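PDB 5IJX: tyrosine--tRNA ligase, mitochondrial from Coccidioides posadasii, which probably attaches L-tyrosine to mitochondrial tRNA(Tyr) at the expense of ATP, as a class I aminoacyl-tRNA synthetase, seen here as its catalytic part without the C-terminal region. Local coordinates for residues L41-L46 / V336-I341. Sequence-based numbering, arbitrary orientation.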
ATOM      1  N   LEU A  41      24.034  21.366  19.416  1.00 73.71           N
ATOM      2  CA  LEU A  41      23.420  21.610  18.114  1.00 73.97           C
ATOM      3  C   LEU A  41      22.698  22.951  18.093  1.00 77.95           C
ATOM      4  O   LEU A  41      22.730  23.672  17.088  1.00 70.89           O
ATOM      5  CB  LEU A  41      22.446  20.482  17.762  1.00 67.90           C
ATOM      6  CG  LEU A  41      23.010  19.109  17.386  1.00 73.50           C
ATOM      7  CD1 LEU A  41      21.871  18.184  16.993  1.00 72.45           C
ATOM      8  CD2 LEU A  41      24.030  19.202  16.259  1.00 80.16           C
ATOM      9  N   GLU A  42      22.040  23.304  19.200  1.00 74.09           N
ATOM     10  CA  GLU A  42      21.350  24.588  19.273  1.00 73.46           C
ATOM     11  C   GLU A  42      22.341  25.744  19.201  1.00 80.00           C
ATOM     12  O   GLU A  42      22.146  26.694  18.434  1.00 80.39           O
ATOM     13  CB  GLU A  42      20.522  24.669  20.557  1.00 70.67           C
ATOM     14  CG  GLU A  42      19.356  23.696  20.610  1.00 68.17           C
ATOM     15  CD  GLU A  42      18.618  23.742  21.934  1.00 76.39           C
ATOM     16  OE1 GLU A  42      19.195  24.242  22.920  1.00 90.79           O
ATOM     17  OE2 GLU A  42      17.457  23.280  21.987  1.00 86.83           O
ATOM     18  N   GLU A  43      23.416  25.681  19.991  1.00 88.90           N
ATOM     19  CA  GLU A  43      24.389  26.766  19.977  1.00 96.95           C
ATOM     20  C   GLU A  43      25.072  26.898  18.620  1.00 92.07           C
ATOM     21  O   GLU A  43      25.695  27.930  18.353  1.00109.35           O
ATOM     22  CB  GLU A  43      25.423  26.566  21.095  1.00106.27           C
ATOM     23  CG  GLU A  43      26.802  26.078  20.655  1.00113.03           C
ATOM     24  CD  GLU A  43      27.764  25.938  21.823  1.00110.90           C
ATOM     25  OE1 GLU A  43      27.397  26.338  22.948  1.00110.62           O
ATOM     26  OE2 GLU A  43      28.887  25.429  21.617  1.00 98.44           O
ATOM     27  N   ARG A  44      24.967  25.885  17.761  1.00 72.51           N
ATOM     28  CA  ARG A  44      25.447  25.979  16.389  1.00 77.55           C
ATOM     29  C   ARG A  44      24.373  26.460  15.421  1.00 77.10           C
ATOM     30  O   ARG A  44      24.666  26.645  14.236  1.00 72.70           O
ATOM     31  CB  ARG A  44      25.982  24.620  15.915  1.00 81.26           C
ATOM     32  CG  ARG A  44      27.073  24.020  16.793  1.00 80.88           C
ATOM     33  CD  ARG A  44      28.357  24.843  16.787  1.00 80.65           C
ATOM     34  NE  ARG A  44      29.031  24.824  15.490  1.00 81.77           N
ATOM     35  CZ  ARG A  44      30.311  25.135  15.305  1.00 86.55           C
ATOM     36  NH1 ARG A  44      31.072  25.484  16.335  1.00 85.33           N
ATOM     37  NH2 ARG A  44      30.839  25.089  14.090  1.00 89.78           N
ATOM     38  N   GLY A  45      23.143  26.660  15.890  1.00 81.02           N
ATOM     39  CA  GLY A  45      22.086  27.149  15.028  1.00 80.36           C
ATOM     40  C   GLY A  45      21.573  26.144  14.026  1.00 83.86           C
ATOM     41  O   GLY A  45      20.885  26.530  13.077  1.00 89.02           O
ATOM     42  N   LEU A  46      21.886  24.860  14.207  1.00 78.62           N
ATOM     43  CA  LEU A  46      21.392  23.825  13.309  1.00 80.66           C
ATOM     44  C   LEU A  46      20.005  23.326  13.686  1.00 80.64           C
ATOM     45  O   LEU A  46      19.441  22.507  12.951  1.00 77.67           O
ATOM     46  CB  LEU A  46      22.360  22.638  13.286  1.00 75.78           C
ATOM     47  CG  LEU A  46      23.753  22.895  12.706  1.00 71.97           C
ATOM     48  CD1 LEU A  46      24.622  21.657  12.857  1.00 68.52           C
ATOM     49  CD2 LEU A  46      23.676  23.314  11.243  1.00 72.67           C
ATOM     50  N   VAL A 336      34.640  24.155  13.098  1.00 86.63           N
ATOM     51  CA  VAL A 336      35.555  24.958  13.915  1.00100.62           C
ATOM     52  C   VAL A 336      34.940  25.158  15.294  1.00 99.99           C
ATOM     53  O   VAL A 336      33.714  25.373  15.397  1.00 95.66           O
ATOM     54  CB  VAL A 336      35.847  26.309  13.241  1.00110.07           C
ATOM     55  CG1 VAL A 336      36.344  26.105  11.817  1.00110.66           C
ATOM     56  CG2 VAL A 336      34.614  27.188  13.253  1.00117.63           C
ATOM     57  N   PRO A 337      35.710  25.089  16.379  1.00 94.57           N
ATOM     58  CA  PRO A 337      35.127  25.322  17.705  1.00 95.44           C
ATOM     59  C   PRO A 337      34.460  26.686  17.798  1.00 95.58           C
ATOM     60  O   PRO A 337      34.847  27.640  17.120  1.00 99.61           O
ATOM     61  CB  PRO A 337      36.333  25.226  18.647  1.00 99.43           C
ATOM     62  CG  PRO A 337      37.304  24.360  17.924  1.00 97.83           C
ATOM     63  CD  PRO A 337      37.119  24.667  16.465  1.00 94.07           C
ATOM     64  N   THR A 338      33.442  26.768  18.654  1.00 95.60           N
ATOM     65  CA  THR A 338      32.761  28.043  18.865  1.00102.17           C
ATOM     66  C   THR A 338      33.688  29.134  19.390  1.00 99.19           C
ATOM     67  O   THR A 338      33.578  30.275  18.910  1.00 97.62           O
ATOM     68  CB  THR A 338      31.570  27.853  19.813  1.00110.75           C
ATOM     69  OG1 THR A 338      32.028  27.390  21.088  1.00128.77           O
ATOM     70  CG2 THR A 338      30.584  26.848  19.243  1.00105.57           C
ATOM     71  N   PRO A 339      34.597  28.882  20.342  1.00101.60           N
ATOM     72  CA  PRO A 339      35.484  29.977  20.773  1.00105.53           C
ATOM     73  C   PRO A 339      36.375  30.484  19.655  1.00105.28           C
ATOM     74  O   PRO A 339      36.555  31.699  19.514  1.00109.08           O
ATOM     75  CB  PRO A 339      36.288  29.344  21.917  1.00100.67           C
ATOM     76  CG  PRO A 339      36.262  27.892  21.629  1.00 94.12           C
ATOM     77  CD  PRO A 339      34.911  27.626  21.046  1.00 91.65           C
ATOM     78  N   ALA A 340      36.939  29.578  18.850  1.00 96.21           N
ATOM     79  CA  ALA A 340      37.729  30.000  17.699  1.00 97.54           C
ATOM     80  C   ALA A 340      36.928  30.915  16.782  1.00103.40           C
ATOM     81  O   ALA A 340      37.497  31.814  16.151  1.00115.84           O
ATOM     82  CB  ALA A 340      38.230  28.775  16.931  1.00 86.25           C
ATOM     83  N   ILE A 341      35.612  30.705  16.692  1.00 97.64           N
ATOM     84  CA  ILE A 341      34.765  31.642  15.962  1.00106.58           C
ATOM     85  C   ILE A 341      34.659  32.960  16.719  1.00115.44           C
ATOM     86  O   ILE A 341      34.744  34.037  16.122  1.00124.07           O
ATOM     87  CB  ILE A 341      33.376  31.031  15.700  1.00102.75           C
ATOM     88  CG1 ILE A 341      33.494  29.760  14.856  1.00103.65           C
ATOM     89  CG2 ILE A 341      32.478  32.048  15.000  1.00106.24           C
ATOM     90  CD1 ILE A 341      32.172  29.033  14.656  1.00106.05           C
TER
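R44, just past the C-terminal end of helix 37-43, faces T338 in the first turn of helix 338-350, their CA atoms 8.0 Å apart, and the gap is bridged by the R44 side chain reaching a backbone carbonyl. That chain bends at chi2 and chi3 (-66° and -68°), which brings its guanidinium edge-on to the carbonyl of V336. NH1 donates to V336 O over 2.8 Å, nearly along the C=O axis, and that oxygen lies close to the guanidinium plane; NH2 makes a weak second bond to V336 O at 3.2 Å. NE bonds to K331 O, and NH2 has a further weak bond to T334 O. Arginine suits this place because its donors fan out in one plane and can collect carbonyls from the last turn of helix 326-333 and the link to helix 338-350. The methyl of T338, CG2, sits near that plane, packed between NH1 and the E43 carboxylate. I341, whose branched aliphatic chain suits a buried site against L330 and K331, brings CD1 within 4.1 Å of NH1. E43, extended beyond CG, crosses T338 at about a right angle; its OE2 lies beside CG2, whereas OE1 is held by Q35. Its carboxylate may temper the positive charge nearby. G45 takes a positive phi of 72°, which glycine adopts readily, and completes a Schellman motif through G45 N to E42 O and L46 N to L41 O. P337 is the N-cap residue of helix 338-350; its carbonyl accepts a helical bond from I341 N, and its ring restricts phi, stiffening the entry. The R44 bonds tie the Schellman end of helix 37-43, which leads to edge strand 49-51, to the C-terminal helices of this class I synthetase, built round a Rossmann-type core.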